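Local coordinates for protein type III effector (Vibrio parahaemolyticus, PDB 2QHQ) that is of unknown function but belongs to the HopJ family of type III effector proteins and forms a two-chain assembly, at residues L14-L18 / F69-L75; F87-L93 / I104-M108. One frame throughout, in Å; residues are numbered along the deposited sequence.

Interaction 1. Residues L14-L18 / F69-L75; sequences LQQFL and FGLLNAL
The C-terminal end of helix 67-72, closed by a Schellman motif, turns Phe-69, Asn-73 and Leu-75 to one side of helix 14-23, where Leu-14, Phe-17 and Leu-18 pack against them. Phe-69 is central. Its CG lies anti to the backbone N (chi1 175°), which carries the ring out to all three partners. CD1 of Leu-14 meets the ring at its edge, close to the plane, 3.7 Å from CE1 of Phe-69. The Phe-17 ring approaches obliquely, its plane turned 64° from that of Phe-69, with Phe-17 CE2 3.7 Å from Phe-69 CZ. Leu-18 divides its two methyls: CD2 sits between Phe-69 CZ at 3.9 Å and Leu-75 CD2 at 4.0 Å, whereas CD1 lies 3.6 Å from Asn-73 OD1.

Asn-73 ND2 lies over one face of the Phe-69 ring, 3.2 Å above its plane and toward the rim. ND2 also donates to Phe-69 O at 3.1 Å, a bent bond that reaches the carbonyl from the face opposite the one used by Asn-73 N. A further bond to Tyr-41 OH gives ND2 a second partner, which would limit rotation of the amide. Ala-74, at positive phi, turns the chain so that Leu-75 N bonds Gly-70 O.

Helix 30-40 flanks the aromatic pair, Val-36 touching Phe-17 and Ile-37 touching Phe-69, and Leu-122 of strand 122-123 also packs on Phe-69. Gln-116 of the second subunit lies against Leu-14, Leu-18 and Asn-73.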
# COMPACT_ATOMS: atom_id res chain seq x y z
N LEU B 14 -5.71 -14.58 -6.67
CA LEU B 14 -5.60 -13.21 -6.20
C LEU B 14 -6.14 -12.20 -7.21
O LEU B 14 -6.90 -11.32 -6.84
CB LEU B 14 -4.14 -12.90 -5.83
CG LEU B 14 -3.85 -11.45 -5.38
CD1 LEU B 14 -4.66 -11.13 -4.13
CD2 LEU B 14 -2.36 -11.26 -5.14
N GLN B 15 -5.74 -12.32 -8.47
CA GLN B 15 -6.09 -11.29 -9.46
C GLN B 15 -7.61 -11.12 -9.60
O GLN B 15 -8.10 -9.98 -9.63
CB GLN B 15 -5.45 -11.57 -10.83
CG GLN B 15 -5.64 -10.40 -11.84
CD GLN B 15 -4.96 -9.13 -11.36
OE1 GLN B 15 -3.76 -9.13 -11.05
NE2 GLN B 15 -5.71 -8.03 -11.28
N GLN B 16 -8.33 -12.24 -9.70
CA GLN B 16 -9.79 -12.18 -9.86
C GLN B 16 -10.42 -11.51 -8.65
O GLN B 16 -11.36 -10.72 -8.78
CB GLN B 16 -10.39 -13.57 -10.06
CG GLN B 16 -11.90 -13.55 -10.33
CD GLN B 16 -12.27 -12.77 -11.58
OE1 GLN B 16 -11.52 -12.73 -12.55
NE2 GLN B 16 -13.45 -12.14 -11.56
N PHE B 17 -9.91 -11.84 -7.46
CA PHE B 17 -10.45 -11.20 -6.26
C PHE B 17 -10.31 -9.68 -6.33
O PHE B 17 -11.27 -8.94 -6.07
CB PHE B 17 -9.77 -11.72 -4.99
CG PHE B 17 -10.20 -10.98 -3.76
CD1 PHE B 17 -11.40 -11.30 -3.12
CD2 PHE B 17 -9.43 -9.93 -3.27
CE1 PHE B 17 -11.81 -10.59 -1.99
CE2 PHE B 17 -9.83 -9.22 -2.13
CZ PHE B 17 -11.02 -9.55 -1.49
N LEU B 18 -9.11 -9.21 -6.70
CA LEU B 18 -8.81 -7.77 -6.78
C LEU B 18 -9.68 -7.12 -7.87
O LEU B 18 -10.19 -6.00 -7.69
CB LEU B 18 -7.31 -7.55 -7.07
CG LEU B 18 -6.36 -7.95 -5.92
CD1 LEU B 18 -4.90 -7.83 -6.33
CD2 LEU B 18 -6.62 -7.12 -4.66
N PHE B 69 -2.69 -6.55 3.71
CA PHE B 69 -3.14 -6.92 2.37
C PHE B 69 -3.43 -5.67 1.54
O PHE B 69 -3.07 -5.60 0.35
CB PHE B 69 -4.36 -7.85 2.51
CG PHE B 69 -5.01 -8.23 1.21
CD1 PHE B 69 -4.50 -9.27 0.45
CD2 PHE B 69 -6.15 -7.56 0.76
CE1 PHE B 69 -5.11 -9.65 -0.76
CE2 PHE B 69 -6.79 -7.93 -0.45
CZ PHE B 69 -6.27 -8.99 -1.20
N GLY B 70 -4.08 -4.69 2.17
CA GLY B 70 -4.40 -3.42 1.50
C GLY B 70 -3.14 -2.67 1.11
O GLY B 70 -3.08 -2.03 0.03
N LEU B 71 -2.11 -2.75 1.96
CA LEU B 71 -0.83 -2.13 1.63
C LEU B 71 -0.11 -2.84 0.48
O LEU B 71 0.35 -2.17 -0.45
CB LEU B 71 0.09 -2.03 2.84
CG LEU B 71 -0.23 -0.91 3.82
CD1 LEU B 71 0.66 -1.07 5.05
CD2 LEU B 71 -0.03 0.47 3.12
N LEU B 72 -0.02 -4.17 0.54
CA LEU B 72 0.68 -4.90 -0.53
C LEU B 72 0.01 -4.69 -1.89
O LEU B 72 0.69 -4.60 -2.90
CB LEU B 72 0.80 -6.38 -0.20
CG LEU B 72 1.75 -6.77 0.96
CD1 LEU B 72 1.76 -8.30 1.10
CD2 LEU B 72 3.15 -6.27 0.68
N ASN B 73 -1.31 -4.59 -1.89
CA ASN B 73 -2.08 -4.50 -3.14
C ASN B 73 -2.55 -3.08 -3.51
O ASN B 73 -3.33 -2.90 -4.44
CB ASN B 73 -3.24 -5.47 -3.09
CG ASN B 73 -2.76 -6.90 -3.11
OD1 ASN B 73 -2.15 -7.31 -4.09
ND2 ASN B 73 -2.95 -7.61 -2.03
N ALA B 74 -2.04 -2.10 -2.78
CA ALA B 74 -2.27 -0.68 -3.08
C ALA B 74 -3.76 -0.33 -3.13
O ALA B 74 -4.20 0.44 -3.97
CB ALA B 74 -1.53 -0.27 -4.38
N LEU B 75 -4.52 -0.88 -2.18
CA LEU B 75 -5.97 -0.69 -2.15
C LEU B 75 -6.31 0.67 -1.56
O LEU B 75 -5.69 1.08 -0.60
CB LEU B 75 -6.63 -1.80 -1.32
CG LEU B 75 -6.46 -3.23 -1.84
CD1 LEU B 75 -7.22 -4.20 -0.92
CD2 LEU B 75 -7.00 -3.35 -3.26

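Interaction 2. Residues F87-L93 / I104-M108; sequences FYREDVL and IRNFM
Arg-105 NH2 is gripped by the carboxylate of Asp-100 and the carbonyl of His-95, both in the connection between the two helices, and these bonds probably help to keep the guanidinium against Val-92. Val-92 CA lies over one face of the group, 3.6 Å from Arg-105 NH2, and CG1 of the same valine covers that group near its rim. The arginine chain, extended from CG to NE, reaches past the valine, whose CG1 comes within 3.9 Å of Arg-105 CG.

Val-92 is the central apolar residue on its helix. With CG1 anti to the backbone N (chi1 173°), it is CG1 that touches the selenium of selenomethionine Met-108, 3.6 Å away, and CG2 that meets Ile-104 CG2 at 3.8 Å. Ile-104 spreads in turn, its CG2 approaching Tyr-88 obliquely and its CD1 reaching Phe-87 CB at 3.6 Å. Met-108 SE lies at the edge of the Tyr-88 ring, 4.0 Å from CE1 of Tyr-88, in a Met-aromatic contact. The bend at chi3 of Met-108 sends its CE to CD2 of Leu-93, 3.8 Å away.

Leu-81 of helix 79-83 packs on Tyr-88, Ile-104 and Met-108, adding a third helix to this apolar cluster. The short helical segments cross at -104°. They belong to two consecutive helices packed almost at right angles, with apolar side chains between them and the arginine tying down their connection.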
# COMPACT_ATOMS: atom_id res chain seq x y z
N PHE B 87 -18.76 -6.96 8.30
CA PHE B 87 -18.28 -6.24 9.50
C PHE B 87 -18.32 -4.74 9.27
O PHE B 87 -18.66 -3.97 10.19
CB PHE B 87 -16.85 -6.64 9.91
CG PHE B 87 -16.71 -8.05 10.41
CD1 PHE B 87 -17.60 -8.58 11.33
CD2 PHE B 87 -15.63 -8.83 10.00
CE1 PHE B 87 -17.42 -9.88 11.83
CE2 PHE B 87 -15.45 -10.13 10.47
CZ PHE B 87 -16.34 -10.66 11.38
N TYR B 88 -17.96 -4.32 8.06
CA TYR B 88 -18.05 -2.92 7.66
C TYR B 88 -19.47 -2.57 7.24
O TYR B 88 -20.07 -1.66 7.77
CB TYR B 88 -17.08 -2.65 6.50
CG TYR B 88 -17.23 -1.28 5.87
CD1 TYR B 88 -17.05 -0.12 6.62
CD2 TYR B 88 -17.50 -1.14 4.50
CE1 TYR B 88 -17.15 1.15 6.02
CE2 TYR B 88 -17.62 0.12 3.91
CZ TYR B 88 -17.44 1.24 4.68
OH TYR B 88 -17.54 2.49 4.10
N ARG B 89 -20.03 -3.32 6.28
CA ARG B 89 -21.28 -2.91 5.67
C ARG B 89 -22.50 -3.01 6.60
O ARG B 89 -23.45 -2.24 6.43
CB ARG B 89 -21.56 -3.73 4.41
CG ARG B 89 -20.75 -3.27 3.23
CD ARG B 89 -21.10 -4.03 1.97
NE ARG B 89 -20.47 -5.35 1.91
CZ ARG B 89 -21.09 -6.50 2.14
NH1 ARG B 89 -22.38 -6.54 2.47
NH2 ARG B 89 -20.41 -7.63 2.04
N GLU B 90 -22.47 -3.96 7.54
CA GLU B 90 -23.58 -4.18 8.49
C GLU B 90 -23.22 -3.71 9.88
O GLU B 90 -23.82 -2.76 10.39
CB GLU B 90 -23.98 -5.66 8.58
CG GLU B 90 -24.64 -6.20 7.34
CD GLU B 90 -25.01 -7.69 7.42
OE1 GLU B 90 -24.78 -8.39 8.46
OE2 GLU B 90 -25.55 -8.17 6.41
N ASP B 91 -22.23 -4.37 10.50
CA ASP B 91 -21.93 -4.14 11.92
C ASP B 91 -21.61 -2.67 12.14
O ASP B 91 -22.13 -2.03 13.09
CB ASP B 91 -20.73 -5.00 12.38
CG ASP B 91 -21.04 -6.49 12.47
OD1 ASP B 91 -21.66 -7.03 11.54
OD2 ASP B 91 -20.65 -7.13 13.50
N VAL B 92 -20.80 -2.09 11.26
CA VAL B 92 -20.35 -0.74 11.49
C VAL B 92 -21.28 0.29 10.85
O VAL B 92 -21.75 1.19 11.55
CB VAL B 92 -18.87 -0.52 11.03
CG1 VAL B 92 -18.52 0.94 11.13
CG2 VAL B 92 -17.90 -1.33 11.92
N LEU B 93 -21.53 0.18 9.54
CA LEU B 93 -22.27 1.24 8.83
C LEU B 93 -23.71 1.39 9.30
O LEU B 93 -24.23 2.50 9.32
CB LEU B 93 -22.23 1.07 7.30
CG LEU B 93 -20.90 1.37 6.60
CD1 LEU B 93 -21.07 1.21 5.09
CD2 LEU B 93 -20.34 2.75 6.93
N ILE B 104 -11.96 -0.91 12.12
CA ILE B 104 -12.78 -0.39 11.01
C ILE B 104 -13.21 1.04 11.31
O ILE B 104 -13.07 1.93 10.46
CB ILE B 104 -14.04 -1.26 10.75
CG1 ILE B 104 -13.64 -2.69 10.37
CG2 ILE B 104 -14.90 -0.65 9.65
CD1 ILE B 104 -14.87 -3.66 10.19
N ARG B 105 -13.72 1.28 12.52
CA ARG B 105 -14.24 2.60 12.88
C ARG B 105 -13.16 3.67 12.86
O ARG B 105 -13.41 4.76 12.41
CB ARG B 105 -14.97 2.55 14.22
CG ARG B 105 -16.21 1.65 14.20
CD ARG B 105 -16.86 1.54 15.58
NE ARG B 105 -18.00 0.61 15.50
CZ ARG B 105 -19.22 0.94 15.09
NH1 ARG B 105 -19.53 2.19 14.70
NH2 ARG B 105 -20.15 -0.00 15.05
N ASN B 106 -11.95 3.32 13.30
CA ASN B 106 -10.83 4.26 13.26
C ASN B 106 -10.36 4.53 11.85
O ASN B 106 -10.07 5.66 11.51
CB ASN B 106 -9.67 3.80 14.14
CG ASN B 106 -9.81 4.29 15.58
OD1 ASN B 106 -9.45 5.44 15.90
ND2 ASN B 106 -10.35 3.45 16.44
N PHE B 107 -10.31 3.49 11.04
CA PHE B 107 -9.79 3.65 9.68
C PHE B 107 -10.74 4.52 8.85
O PHE B 107 -10.30 5.26 7.98
CB PHE B 107 -9.58 2.28 9.06
CG PHE B 107 -8.94 2.30 7.69
CD1 PHE B 107 -7.57 2.51 7.56
CD2 PHE B 107 -9.71 2.08 6.54
CE1 PHE B 107 -6.97 2.51 6.28
CE2 PHE B 107 -9.11 2.08 5.27
CZ PHE B 107 -7.74 2.29 5.14
N MSE B 108 -12.05 4.41 9.11
CA MSE B 108 -13.03 5.31 8.48
C MSE B 108 -12.75 6.79 8.71
O MSE B 108 -13.08 7.65 7.86
CB MSE B 108 -14.42 4.97 9.03
CG MSE B 108 -15.07 3.83 8.32
SE MSE B 108 -16.68 3.40 9.34
CE MSE B 108 -17.81 4.87 8.78

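Along the chain, helix 14-23 comes first and is met by residues 69-75, so interaction 1 closes a long loop of 50 residues that includes helix 30-40 and the strands 42-43, 48-50 and 53-55. Interaction 2 opens only afterwards, joining residues 87-93 to 104-108 across a short connection of ten residues. The two loops therefore follow in series, neither nesting nor crossing. The centres of interactions 1 and 2 are about 19 Å apart, on opposite sides of the chain's centre, and the two do not touch. Helix 79-83 bridges the interval, touching Leu-75 through Thr-80 and Cys-83 and reaching interaction 2 through Leu-81. Only interaction 1 also borders the second subunit.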